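Local coordinates for KLLA0E08119p (PDB 3VA7), which is the urea carboxylase part of a longer enzyme and probably turns urea, bicarbonate and ATP into urea-1-carboxylate by way of its biotin, at residues K265-T270 against A362-R367; L368-P373 against P411-I416; R378-Q383 against G441-I446; T385-P390 against T397-G402; A433-A438 against Y448-A453. All blocks are in the same frame, centred on the assembly; numbering follows the deposited sequence.

Contacts 1 to 5 all lie in the biotin carboxylation region, and contacts 1 and 2 share the strand 362-372. Contact 1 is buried and pairs that strand with 264-270, with a salt bridge on one face of the sheet. Contact 2 is partly buried and pairs the continuation of the strand with 412-420, through a bulge and mainly apolar side chains. Contacts 3 and 4 lie at the surface: the first has a single hydrogen bond and close-set glycines, the second has packing alone. Contact 5 is buried again, between two helices, and joins an arginine grip to leucine and alanine packing. Asn445 of contact 3 bonds to Arg367 of contact 1 and Tyr369 of contact 2.

Contact 1 of 5, residues K265-T270 against A362-R367; sequences KVIEET and ASIEAR. With GOL (glycerol), chain E.
Arg367 and Glu268 have the most surface buried here, and they meet across two antiparallel strands. The arginine chain runs extended from CG to NE and crosses the glutamate at about a right angle, carboxylate and guanidinium planes 43° apart. Its NE gives a hydrogen bond of 2.7 Å to Glu268 OE2, in a salt bridge, while NH2 adds a weak bond to the same oxygen at 3.1 Å. The bend in the glutamate at chi2 (93°) swings the carboxylate over to Arg367. Lys265 CB lies over one face of the guanidinium, 3.7 Å from NH2. Glu325 is a second carboxylate partner of Arg367 and also pairs with Lys265. Around this pair the backbones form an antiparallel ladder in the large sheet of the biotin carboxylase, with 362-372 set between 264-270 and 412-420. Glu268 and Glu365 make a hydrogen-bonded pair, Glu268 N reaching Glu365 O at 3.2 Å. Further along, Thr270 and Ser363 exchange two bonds: Thr270 N to Ser363 O is 3.0 Å and Ser363 N to Thr270 O is 2.8 Å. The Thr270 hydroxyl turns to Glu254 O, and that of Ser363 to Val418 O. On the face opposite Glu268, Ile267 CG1 packs 4.0 Å from Ala366 CB.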
# COMPACT_ATOMS: atom_id res chain seq x y z
N LYS A 265 11.47 -28.18 -11.05
CA LYS A 265 11.47 -27.70 -12.43
C LYS A 265 11.16 -26.20 -12.48
O LYS A 265 10.40 -25.73 -11.63
CB LYS A 265 10.52 -28.53 -13.26
CG LYS A 265 10.82 -30.01 -13.10
CD LYS A 265 10.19 -30.85 -14.21
CE LYS A 265 8.90 -31.43 -13.76
NZ LYS A 265 8.67 -32.77 -14.36
N VAL A 266 11.82 -25.46 -13.39
CA VAL A 266 11.54 -24.01 -13.55
C VAL A 266 11.24 -23.64 -14.98
O VAL A 266 10.36 -22.80 -15.21
CB VAL A 266 12.60 -23.00 -12.92
CG1 VAL A 266 13.46 -23.64 -11.85
CG2 VAL A 266 13.49 -22.43 -13.95
N ILE A 267 11.94 -24.26 -15.93
CA ILE A 267 11.62 -24.08 -17.35
C ILE A 267 11.53 -25.40 -18.10
O ILE A 267 12.40 -26.28 -17.98
CB ILE A 267 12.62 -23.11 -18.09
CG1 ILE A 267 12.27 -21.66 -17.80
CG2 ILE A 267 12.65 -23.30 -19.61
CD1 ILE A 267 13.31 -20.98 -16.97
N GLU A 268 10.48 -25.53 -18.92
CA GLU A 268 10.30 -26.71 -19.76
C GLU A 268 10.06 -26.32 -21.20
O GLU A 268 9.62 -25.21 -21.48
CB GLU A 268 9.17 -27.59 -19.23
CG GLU A 268 9.13 -27.73 -17.70
CD GLU A 268 8.22 -26.69 -17.00
OE1 GLU A 268 7.60 -25.82 -17.66
OE2 GLU A 268 8.12 -26.75 -15.76
N GLU A 269 10.34 -27.25 -22.11
CA GLU A 269 10.20 -27.02 -23.55
C GLU A 269 9.85 -28.29 -24.38
O GLU A 269 10.09 -29.44 -23.97
CB GLU A 269 11.49 -26.41 -24.11
CG GLU A 269 12.67 -27.40 -24.22
CD GLU A 269 13.89 -26.74 -24.87
OE1 GLU A 269 15.03 -26.74 -24.25
OE2 GLU A 269 13.68 -26.22 -26.01
N THR A 270 9.32 -28.05 -25.56
CA THR A 270 8.94 -29.07 -26.50
C THR A 270 9.08 -28.46 -27.90
O THR A 270 8.83 -27.25 -28.09
CB THR A 270 7.49 -29.62 -26.20
OG1 THR A 270 7.33 -30.92 -26.76
CG2 THR A 270 6.39 -28.73 -26.75
N ALA A 362 7.32 -24.88 -31.83
CA ALA A 362 7.97 -25.22 -30.56
C ALA A 362 7.39 -24.33 -29.48
O ALA A 362 6.91 -23.23 -29.77
CB ALA A 362 9.50 -25.06 -30.63
N SER A 363 7.42 -24.80 -28.23
CA SER A 363 6.73 -24.10 -27.19
C SER A 363 7.47 -24.25 -25.91
O SER A 363 8.05 -25.29 -25.65
CB SER A 363 5.28 -24.59 -27.06
OG SER A 363 4.68 -24.10 -25.89
N ILE A 364 7.49 -23.16 -25.13
CA ILE A 364 8.19 -23.14 -23.86
C ILE A 364 7.44 -22.43 -22.72
O ILE A 364 6.62 -21.54 -22.94
CB ILE A 364 9.72 -22.78 -23.97
CG1 ILE A 364 10.12 -21.92 -22.80
CG2 ILE A 364 10.27 -22.25 -25.41
CD1 ILE A 364 10.89 -22.72 -21.82
N GLU A 365 7.71 -22.90 -21.51
CA GLU A 365 6.97 -22.52 -20.32
C GLU A 365 7.97 -22.10 -19.25
O GLU A 365 8.98 -22.76 -19.06
CB GLU A 365 6.14 -23.70 -19.78
CG GLU A 365 5.54 -23.41 -18.43
CD GLU A 365 4.63 -24.50 -17.90
OE1 GLU A 365 3.39 -24.35 -18.03
OE2 GLU A 365 5.13 -25.49 -17.32
N ALA A 366 7.68 -21.00 -18.55
CA ALA A 366 8.47 -20.58 -17.40
C ALA A 366 7.53 -20.51 -16.20
O ALA A 366 6.36 -20.09 -16.31
CB ALA A 366 9.13 -19.19 -17.66
N ARG A 367 8.03 -20.91 -15.05
CA ARG A 367 7.17 -20.95 -13.88
C ARG A 367 7.44 -19.76 -12.96
O ARG A 367 8.48 -19.71 -12.28
CB ARG A 367 7.44 -22.23 -13.12
CG ARG A 367 7.36 -23.52 -13.91
CD ARG A 367 7.06 -24.66 -12.90
NE ARG A 367 6.98 -25.98 -13.49
CZ ARG A 367 6.85 -27.09 -12.77
NH1 ARG A 367 6.78 -27.03 -11.44
NH2 ARG A 367 6.80 -28.27 -13.36
C1 GOL E . 6.82 -33.04 -11.28
O1 GOL E . 7.75 -34.00 -11.76
C2 GOL E . 5.71 -32.63 -12.28
O2 GOL E . 6.08 -31.59 -13.16
C3 GOL E . 4.50 -32.06 -11.53
O3 GOL E . 3.39 -32.04 -12.39

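Contact 2 of 5, residues L368-P373 against P411-I416; sequences LYAENP and PTLAKI
Leu368 and the pair Leu413 and Ala414 form a classic beta bulge, where the strand 412-416 has one extra residue opposite strand 368-369 in the antiparallel sheet of the biotin carboxylase C-terminal domain. The leucine side chain reads well from its base outward. CB sits 3.6 Å from Ala414 O and also touches Ile416 CD1. With CG anti to the backbone N (chi1 -168°), the branch point is carried over Leu413 CB. Beyond it, CD2 ends 3.8 Å from Leu413 CB, with Leu413 CD1 a little farther away. Ala370 CB takes up another part of Leu413, meeting CD1 at 3.8 Å. On the other face of the sheet the Tyr369 ring has Pro411 C at its edge, and its CD1 packs 3.9 Å from Pro411 CG. The hydroxyl of this tyrosine goes to Arg367 NH1, and the hydroxyl of Thr412 goes to Asp410. Ala370, the centre of an inverse gamma turn, donates its N to Pro411 O at 2.8 Å. The bulge itself rests on one acceptor gripped twice: Leu368 O takes Leu413 N at 2.7 Å, in the carbonyl plane, and Ala414 N at 3.3 Å, on a lone pair.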
# COMPACT_ATOMS: atom_id res chain seq x y z
N LEU A 368 6.50 -18.82 -12.93
CA LEU A 368 6.60 -17.68 -12.01
C LEU A 368 6.18 -18.07 -10.62
O LEU A 368 5.02 -18.39 -10.39
CB LEU A 368 5.73 -16.50 -12.48
CG LEU A 368 5.93 -15.12 -11.80
CD1 LEU A 368 7.18 -14.38 -12.33
CD2 LEU A 368 4.67 -14.23 -11.97
N TYR A 369 7.15 -18.02 -9.70
CA TYR A 369 6.96 -18.31 -8.26
C TYR A 369 7.07 -17.06 -7.38
O TYR A 369 7.92 -16.18 -7.63
CB TYR A 369 8.02 -19.32 -7.78
CG TYR A 369 7.81 -20.75 -8.24
CD1 TYR A 369 6.91 -21.57 -7.57
CD2 TYR A 369 8.54 -21.30 -9.30
CE1 TYR A 369 6.69 -22.89 -7.96
CE2 TYR A 369 8.34 -22.61 -9.70
CZ TYR A 369 7.40 -23.41 -9.01
OH TYR A 369 7.12 -24.72 -9.34
N ALA A 370 6.25 -16.98 -6.33
CA ALA A 370 6.43 -16.00 -5.26
C ALA A 370 7.57 -16.50 -4.37
O ALA A 370 7.35 -17.15 -3.34
CB ALA A 370 5.19 -15.87 -4.47
N GLU A 371 8.78 -16.20 -4.79
CA GLU A 371 10.00 -16.67 -4.11
C GLU A 371 11.10 -15.64 -4.25
O GLU A 371 11.11 -14.85 -5.23
CB GLU A 371 10.56 -17.88 -4.83
CG GLU A 371 10.23 -19.20 -4.30
CD GLU A 371 10.61 -20.26 -5.32
OE1 GLU A 371 11.23 -19.84 -6.34
OE2 GLU A 371 10.27 -21.46 -5.10
N ASN A 372 12.08 -15.72 -3.35
CA ASN A 372 13.26 -14.87 -3.44
C ASN A 372 14.55 -15.57 -3.92
O ASN A 372 15.22 -16.27 -3.15
CB ASN A 372 13.46 -14.15 -2.10
CG ASN A 372 14.49 -13.07 -2.20
OD1 ASN A 372 15.08 -12.89 -3.25
ND2 ASN A 372 14.70 -12.35 -1.13
N PRO A 373 14.91 -15.42 -5.20
CA PRO A 373 16.17 -16.06 -5.63
C PRO A 373 17.46 -15.63 -4.90
O PRO A 373 18.41 -16.42 -4.81
CB PRO A 373 16.24 -15.68 -7.10
CG PRO A 373 14.81 -15.68 -7.49
CD PRO A 373 14.10 -15.00 -6.35
N PRO A 411 4.23 -21.83 -3.87
CA PRO A 411 4.25 -20.42 -4.24
C PRO A 411 4.04 -20.14 -5.77
O PRO A 411 4.42 -19.08 -6.26
CB PRO A 411 5.63 -19.96 -3.72
CG PRO A 411 6.48 -21.24 -3.67
CD PRO A 411 5.58 -22.44 -3.90
N THR A 412 3.43 -21.06 -6.51
CA THR A 412 3.17 -20.77 -7.91
C THR A 412 2.24 -19.55 -8.15
O THR A 412 1.16 -19.42 -7.57
CB THR A 412 2.60 -22.00 -8.62
OG1 THR A 412 3.61 -23.03 -8.63
CG2 THR A 412 2.18 -21.65 -10.04
N LEU A 413 2.68 -18.65 -9.02
CA LEU A 413 1.89 -17.50 -9.34
C LEU A 413 1.21 -17.69 -10.69
O LEU A 413 0.01 -17.43 -10.86
CB LEU A 413 2.76 -16.22 -9.33
CG LEU A 413 3.15 -15.71 -7.93
CD1 LEU A 413 4.14 -14.53 -7.88
CD2 LEU A 413 1.89 -15.41 -7.08
N ALA A 414 1.99 -18.18 -11.64
CA ALA A 414 1.62 -18.11 -13.01
C ALA A 414 2.54 -18.99 -13.81
O ALA A 414 3.62 -19.29 -13.40
CB ALA A 414 1.67 -16.65 -13.51
N LYS A 415 2.05 -19.49 -14.93
CA LYS A 415 2.88 -20.23 -15.83
C LYS A 415 2.73 -19.47 -17.13
O LYS A 415 1.60 -19.21 -17.59
CB LYS A 415 2.41 -21.66 -15.97
CG LYS A 415 2.63 -22.44 -14.73
CD LYS A 415 2.31 -23.91 -14.96
CE LYS A 415 0.81 -24.14 -15.12
NZ LYS A 415 0.49 -25.45 -15.68
N ILE A 416 3.88 -19.08 -17.66
CA ILE A 416 3.96 -18.23 -18.82
C ILE A 416 4.38 -19.08 -20.00
O ILE A 416 5.50 -19.60 -20.01
CB ILE A 416 4.92 -17.06 -18.55
CG1 ILE A 416 4.31 -16.19 -17.45
CG2 ILE A 416 5.12 -16.20 -19.79
CD1 ILE A 416 5.30 -15.70 -16.46

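Contact 3 of 5, residues R378-Q383 against G441-I446; sequences RPSPGQ and GCITNI
The flat groups that bring Ser380 and Gly382 up to Cys442 are peptide units; no aromatic ring takes part. Ser380 points its carbonyl O towards Cys442 SG, 3.4 Å away, while the Gly382 carbonyl lies with a face to the sulphur, its O also 3.4 Å from SG. The cysteine holds that place with SG anti to its own carbonyl carbon (chi1 -72°). Ser380 supplies the one hydrogen bond between the two segments. Its OG accepts from Ile443 N at 2.9 Å, with an N-H...O angle of 146°, while Ile443 CB lies against the same oxygen at 3.3 Å. Replacing Ser380 by an alanine would keep the CB packing on Ile443 but would probably leave the backbone N of Ile443 without this acceptor and let the loop shift from the strand.

This loop leads from strand 438-440 into helix 446-454 of the biotin carboxylase C-terminal domain. It enters the helix through an ST turn, Thr444 OG1 accepting from Ile446 N at 3.2 Å. Asn445, at the N-cap position, sends its side chain instead to the strand 362-372, bonding Tyr369 N and Arg367 O. At the other end Gly441 CA comes 3.2 Å from Gln383 O, a CA-H...O contact, and any CB on that glycine would run into the oxygen. Outside the pair, Ile443 touches Tyr616, and Gln383 touches Leu1057.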
# COMPACT_ATOMS: atom_id res chain seq x y z
N ARG A 378 13.34 -18.59 -0.78
CA ARG A 378 12.46 -18.50 0.35
C ARG A 378 11.11 -17.90 -0.11
O ARG A 378 11.07 -16.87 -0.80
CB ARG A 378 13.17 -17.63 1.40
CG ARG A 378 12.28 -16.97 2.47
CD ARG A 378 13.04 -15.89 3.29
NE ARG A 378 12.12 -15.04 4.05
CZ ARG A 378 11.76 -15.22 5.33
NH1 ARG A 378 12.24 -16.25 6.05
NH2 ARG A 378 10.91 -14.37 5.90
N PRO A 379 10.00 -18.56 0.25
CA PRO A 379 8.69 -18.13 -0.19
C PRO A 379 8.40 -16.71 0.25
O PRO A 379 8.80 -16.30 1.33
CB PRO A 379 7.73 -19.13 0.48
CG PRO A 379 8.52 -19.73 1.61
CD PRO A 379 9.94 -19.76 1.09
N SER A 380 7.72 -15.96 -0.59
CA SER A 380 7.52 -14.57 -0.33
C SER A 380 6.01 -14.26 -0.37
O SER A 380 5.46 -13.98 -1.43
CB SER A 380 8.25 -13.77 -1.40
OG SER A 380 7.92 -12.38 -1.28
N PRO A 381 5.34 -14.33 0.79
CA PRO A 381 3.90 -14.04 0.87
C PRO A 381 3.59 -12.55 0.78
O PRO A 381 4.49 -11.76 0.94
CB PRO A 381 3.51 -14.57 2.26
CG PRO A 381 4.79 -14.48 3.06
CD PRO A 381 5.91 -14.74 2.08
N GLY A 382 2.33 -12.20 0.51
CA GLY A 382 1.84 -10.82 0.46
C GLY A 382 0.77 -10.46 -0.57
O GLY A 382 0.42 -11.27 -1.40
N GLN A 383 0.25 -9.23 -0.53
CA GLN A 383 -0.75 -8.78 -1.50
C GLN A 383 -0.15 -8.26 -2.80
O GLN A 383 0.72 -7.37 -2.78
CB GLN A 383 -1.66 -7.70 -0.93
CG GLN A 383 -2.84 -7.55 -1.78
CD GLN A 383 -3.86 -6.59 -1.26
OE1 GLN A 383 -5.06 -6.79 -1.47
NE2 GLN A 383 -3.41 -5.53 -0.61
N GLY A 441 4.28 -6.69 -5.30
CA GLY A 441 3.59 -6.96 -4.04
C GLY A 441 4.17 -8.13 -3.25
O GLY A 441 4.03 -8.21 -2.01
N CYS A 442 4.79 -9.05 -3.99
CA CYS A 442 5.56 -10.17 -3.50
C CYS A 442 6.87 -10.14 -4.23
O CYS A 442 6.93 -9.64 -5.34
CB CYS A 442 4.90 -11.48 -3.93
SG CYS A 442 3.40 -11.80 -3.04
N ILE A 443 7.90 -10.70 -3.64
CA ILE A 443 9.08 -11.00 -4.37
C ILE A 443 8.79 -12.21 -5.31
O ILE A 443 8.13 -13.19 -4.92
CB ILE A 443 10.24 -11.31 -3.39
CG1 ILE A 443 10.44 -10.15 -2.37
CG2 ILE A 443 11.56 -11.63 -4.19
CD1 ILE A 443 11.32 -10.50 -1.14
N THR A 444 9.27 -12.11 -6.55
CA THR A 444 9.08 -13.14 -7.56
C THR A 444 10.41 -13.61 -8.05
O THR A 444 11.45 -13.12 -7.60
CB THR A 444 8.22 -12.65 -8.78
OG1 THR A 444 8.94 -11.72 -9.62
CG2 THR A 444 6.89 -12.03 -8.29
N ASN A 445 10.39 -14.57 -8.96
CA ASN A 445 11.61 -15.10 -9.51
C ASN A 445 11.75 -14.59 -10.92
O ASN A 445 12.44 -15.17 -11.73
CB ASN A 445 11.62 -16.64 -9.41
CG ASN A 445 10.49 -17.33 -10.26
OD1 ASN A 445 9.46 -16.75 -10.59
ND2 ASN A 445 10.72 -18.59 -10.62
N ILE A 446 11.10 -13.49 -11.23
CA ILE A 446 11.00 -13.06 -12.61
C ILE A 446 12.38 -12.74 -13.18
O ILE A 446 12.72 -13.11 -14.29
CB ILE A 446 9.98 -11.88 -12.78
CG1 ILE A 446 9.66 -11.60 -14.23
CG2 ILE A 446 10.40 -10.57 -12.04
CD1 ILE A 446 9.16 -12.79 -15.05

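Contact 4 of 5, residues T385-P390 against T397-G402; sequences TSVSFP and TWVKKG
The backbones of 385-389 and 397-401 run 137° apart, with no hydrogen bond between the segments, and their CA atoms come nearest at Ser386 and Lys401, 4.7 Å apart. Val387 fills the middle of the contact. Its two methyls straddle different parts of the loop: CG2 lies against the peptide between Lys400 and Lys401, 3.3 Å from Lys400 C, while CG1, anti to the valine N (chi1 176°), lies 3.9 Å from Lys400 CA and 4.3 Å from Val399 CG2. The aliphatic part of Lys401 extends the contact at one end, CG resting 3.6 Å from Thr385 O.

Segment 385-390 carries strand 386-388, paired with 438-440, and 397-402 is the loop between strands 394-397 and 404-405, in the biotin carboxylase C-terminal domain. In the pairing with 438-440, Thr385 and Ser386 both face Tyr440, a classic beta bulge. At the other end Phe389 reaches for the start of the loop. Its CE2 is 4.0 Å from Thr397 CG2, and its edge, near the ring plane, is turned to Val399 O.

Thr397 has a second task. Its OG1 accepts from Val399 N at 3.3 Å, an ST turn, and it also bonds Leu413 O in the strand 412-420. Val399 CG1 lies over the centre of the Trp398 ring, 3.4 Å above its plane. That indole is anchored through NE1 to Thr412 O, and Arg39 makes a cation-pi contact with it.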
# COMPACT_ATOMS: atom_id res chain seq x y z
N THR A 385 -0.10 -6.07 -6.00
CA THR A 385 -0.41 -4.67 -5.98
C THR A 385 -0.63 -4.19 -7.40
O THR A 385 -1.26 -3.14 -7.67
CB THR A 385 0.78 -3.96 -5.25
OG1 THR A 385 0.29 -3.34 -4.05
CG2 THR A 385 1.61 -3.04 -6.16
N SER A 386 -0.09 -4.96 -8.32
CA SER A 386 -0.21 -4.67 -9.71
C SER A 386 0.20 -5.97 -10.41
O SER A 386 1.19 -6.63 -10.05
CB SER A 386 0.66 -3.45 -10.09
OG SER A 386 1.19 -3.59 -11.41
N VAL A 387 -0.59 -6.38 -11.38
CA VAL A 387 -0.34 -7.66 -12.02
C VAL A 387 -0.57 -7.46 -13.51
O VAL A 387 -1.67 -7.22 -13.94
CB VAL A 387 -1.28 -8.79 -11.45
CG1 VAL A 387 -1.07 -10.06 -12.19
CG2 VAL A 387 -1.06 -9.01 -9.91
N SER A 388 0.49 -7.50 -14.29
CA SER A 388 0.33 -7.46 -15.73
C SER A 388 1.01 -8.60 -16.51
O SER A 388 2.18 -8.95 -16.26
CB SER A 388 0.78 -6.11 -16.27
OG SER A 388 0.10 -5.87 -17.50
N PHE A 389 0.26 -9.18 -17.45
CA PHE A 389 0.81 -10.29 -18.30
C PHE A 389 0.70 -10.01 -19.82
O PHE A 389 -0.29 -9.39 -20.29
CB PHE A 389 0.16 -11.64 -18.01
CG PHE A 389 0.35 -12.15 -16.59
CD1 PHE A 389 1.61 -12.55 -16.15
CD2 PHE A 389 -0.77 -12.30 -15.70
CE1 PHE A 389 1.80 -13.06 -14.83
CE2 PHE A 389 -0.60 -12.83 -14.37
CZ PHE A 389 0.69 -13.21 -13.97
N PRO A 390 1.69 -10.48 -20.60
CA PRO A 390 1.50 -10.36 -22.03
C PRO A 390 0.22 -11.08 -22.40
O PRO A 390 0.08 -12.28 -22.11
CB PRO A 390 2.71 -11.11 -22.61
CG PRO A 390 3.18 -12.02 -21.51
CD PRO A 390 2.94 -11.20 -20.26
N THR A 397 -2.75 -18.89 -14.74
CA THR A 397 -2.51 -18.29 -13.48
C THR A 397 -3.81 -18.34 -12.66
O THR A 397 -4.84 -18.86 -13.13
CB THR A 397 -2.01 -16.81 -13.67
OG1 THR A 397 -1.60 -16.26 -12.40
CG2 THR A 397 -3.12 -15.92 -14.35
N TRP A 398 -3.74 -17.79 -11.46
CA TRP A 398 -4.91 -17.70 -10.60
C TRP A 398 -4.85 -16.37 -9.85
O TRP A 398 -5.55 -16.20 -8.89
CB TRP A 398 -4.93 -18.87 -9.62
CG TRP A 398 -3.78 -18.88 -8.72
CD1 TRP A 398 -2.47 -19.24 -9.03
CD2 TRP A 398 -3.77 -18.45 -7.36
NE1 TRP A 398 -1.66 -19.08 -7.91
CE2 TRP A 398 -2.43 -18.60 -6.88
CE3 TRP A 398 -4.75 -17.96 -6.49
CZ2 TRP A 398 -2.07 -18.26 -5.57
CZ3 TRP A 398 -4.40 -17.63 -5.18
CH2 TRP A 398 -3.07 -17.78 -4.72
N VAL A 399 -4.02 -15.44 -10.32
CA VAL A 399 -3.79 -14.19 -9.60
C VAL A 399 -4.07 -12.93 -10.45
O VAL A 399 -4.06 -12.96 -11.69
CB VAL A 399 -2.38 -14.14 -9.02
CG1 VAL A 399 -2.09 -15.45 -8.25
CG2 VAL A 399 -1.35 -13.84 -10.11
N LYS A 400 -4.38 -11.84 -9.76
CA LYS A 400 -4.54 -10.52 -10.38
C LYS A 400 -4.24 -9.46 -9.31
O LYS A 400 -3.90 -9.80 -8.19
CB LYS A 400 -5.94 -10.35 -10.95
CG LYS A 400 -6.97 -11.07 -10.16
CD LYS A 400 -8.40 -10.55 -10.36
CE LYS A 400 -9.25 -10.93 -9.09
NZ LYS A 400 -10.74 -11.22 -9.35
N LYS A 401 -4.31 -8.18 -9.69
CA LYS A 401 -4.18 -7.05 -8.78
C LYS A 401 -5.12 -7.44 -7.63
O LYS A 401 -6.28 -7.77 -7.86
CB LYS A 401 -4.66 -5.77 -9.49
CG LYS A 401 -4.45 -4.39 -8.82
CD LYS A 401 -5.33 -3.38 -9.63
CE LYS A 401 -4.63 -2.04 -9.96
NZ LYS A 401 -3.92 -1.92 -11.34
N GLY A 402 -4.62 -7.44 -6.41
CA GLY A 402 -5.51 -7.68 -5.31
C GLY A 402 -5.29 -8.96 -4.56
O GLY A 402 -5.38 -8.97 -3.35

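Contact 5 of 5, residues A433-A438 against Y448-A453; sequences ALNETA and YLRSIA
Arg450 reaches Leu434 on a chain turned first by chi1 (-98°) and then extended from CG to NE, while Leu434 has CG anti to its carbonyl carbon (chi1 -66°), which sends CD1 to the neighbouring helix. The guanidinium grips one oxygen side on. NH2 bonds Leu434 O at 2.9 Å and NE bonds it at 3.1 Å. Both nitrogens come from the same face of the carbonyl plane, NH2 tilted moderately out of it and NE standing well above it. Thr437 O is also close to NH2, but at an angle too poor for a bond. The Asn435 amide stands nearly at right angles to the guanidinium, its OD1 lying 4.1 Å from Arg450 CG.

The leucine itself packs on that helix: CD1 meets Ala453 CB at 3.6 Å and Leu449 CB at 4.0 Å, while CB rests on Arg450 CG. Just beyond, Ala433 O is held by two donors on opposite faces of its plane, Thr437 OG1 and Glu436 N, so the chain is tied down as it leaves the helix. With an alanine in place of Arg450, Leu434 O would probably lose both strong donors, keeping the weak bond from Thr437 N, and a gap is likely to open beside Leu434 CB.

A carbonyl in the last turn of helix 423-435 is thus gripped by an arginine from helix 446-454. The two helices, which precede and follow strand 438-440 in the chain, pack together against the antiparallel sheet of the biotin carboxylase C-terminal domain.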
# COMPACT_ATOMS: atom_id res chain seq x y z
N ALA A 433 7.96 -12.21 -23.48
CA ALA A 433 6.91 -12.47 -22.46
C ALA A 433 7.38 -12.16 -21.02
O ALA A 433 6.69 -11.47 -20.27
CB ALA A 433 6.36 -13.92 -22.57
N LEU A 434 8.54 -12.66 -20.67
CA LEU A 434 9.10 -12.40 -19.36
C LEU A 434 9.30 -10.91 -19.07
O LEU A 434 9.06 -10.46 -17.94
CB LEU A 434 10.41 -13.18 -19.18
CG LEU A 434 10.14 -14.69 -19.15
CD1 LEU A 434 11.36 -15.47 -18.89
CD2 LEU A 434 9.05 -15.04 -18.18
N ASN A 435 9.71 -10.17 -20.11
CA ASN A 435 9.97 -8.73 -20.08
C ASN A 435 8.68 -7.95 -19.85
O ASN A 435 8.67 -6.84 -19.33
CB ASN A 435 10.59 -8.26 -21.40
CG ASN A 435 12.16 -8.38 -21.44
OD1 ASN A 435 12.80 -9.14 -20.69
ND2 ASN A 435 12.76 -7.60 -22.34
N GLU A 436 7.59 -8.56 -20.24
CA GLU A 436 6.33 -7.90 -20.38
C GLU A 436 5.48 -8.31 -19.18
O GLU A 436 4.32 -7.88 -19.03
CB GLU A 436 5.73 -8.35 -21.70
CG GLU A 436 5.11 -7.28 -22.56
CD GLU A 436 5.16 -7.62 -24.03
OE1 GLU A 436 4.16 -8.08 -24.59
OE2 GLU A 436 6.21 -7.41 -24.64
N THR A 437 6.07 -9.12 -18.30
CA THR A 437 5.41 -9.62 -17.11
C THR A 437 5.76 -8.72 -15.94
O THR A 437 6.92 -8.70 -15.45
CB THR A 437 5.85 -11.09 -16.80
OG1 THR A 437 5.23 -12.00 -17.72
CG2 THR A 437 5.49 -11.50 -15.35
N ALA A 438 4.76 -7.98 -15.48
CA ALA A 438 4.93 -7.12 -14.33
C ALA A 438 4.01 -7.54 -13.17
O ALA A 438 2.79 -7.32 -13.21
CB ALA A 438 4.69 -5.68 -14.72
N TYR A 448 15.34 -13.72 -12.02
CA TYR A 448 16.02 -15.02 -12.17
C TYR A 448 15.61 -15.76 -13.47
O TYR A 448 16.45 -16.21 -14.24
CB TYR A 448 15.65 -15.83 -10.95
CG TYR A 448 16.10 -17.24 -10.95
CD1 TYR A 448 15.18 -18.26 -11.20
CD2 TYR A 448 17.41 -17.59 -10.61
CE1 TYR A 448 15.55 -19.58 -11.15
CE2 TYR A 448 17.81 -18.91 -10.56
CZ TYR A 448 16.88 -19.91 -10.83
OH TYR A 448 17.22 -21.24 -10.80
N LEU A 449 14.31 -15.82 -13.72
CA LEU A 449 13.79 -16.37 -14.97
C LEU A 449 14.36 -15.67 -16.19
O LEU A 449 14.70 -16.33 -17.16
CB LEU A 449 12.25 -16.30 -15.04
CG LEU A 449 11.33 -17.43 -14.57
CD1 LEU A 449 12.07 -18.52 -13.83
CD2 LEU A 449 10.17 -16.87 -13.77
N ARG A 450 14.45 -14.35 -16.13
CA ARG A 450 14.83 -13.51 -17.29
C ARG A 450 16.26 -13.80 -17.73
O ARG A 450 16.56 -14.01 -18.93
CB ARG A 450 14.71 -12.04 -16.93
CG ARG A 450 13.44 -11.41 -17.37
CD ARG A 450 13.17 -10.26 -16.48
NE ARG A 450 11.84 -9.75 -16.70
CZ ARG A 450 11.29 -8.80 -15.95
NH1 ARG A 450 12.01 -8.31 -14.96
NH2 ARG A 450 10.06 -8.34 -16.20
N SER A 451 17.12 -13.78 -16.72
CA SER A 451 18.49 -14.16 -16.80
C SER A 451 18.68 -15.58 -17.40
O SER A 451 19.50 -15.75 -18.32
CB SER A 451 19.11 -14.02 -15.41
OG SER A 451 20.06 -15.05 -15.22
N ILE A 452 17.93 -16.57 -16.91
CA ILE A 452 17.99 -17.93 -17.51
C ILE A 452 17.51 -17.93 -18.95
O ILE A 452 18.29 -18.22 -19.84
CB ILE A 452 17.24 -18.98 -16.73
CG1 ILE A 452 17.85 -19.15 -15.34
CG2 ILE A 452 17.28 -20.30 -17.46
CD1 ILE A 452 17.01 -20.01 -14.46
N ALA A 453 16.25 -17.56 -19.19
CA ALA A 453 15.71 -17.40 -20.56
C ALA A 453 16.67 -16.67 -21.50
O ALA A 453 16.61 -16.82 -22.71
CB ALA A 453 14.38 -16.68 -20.52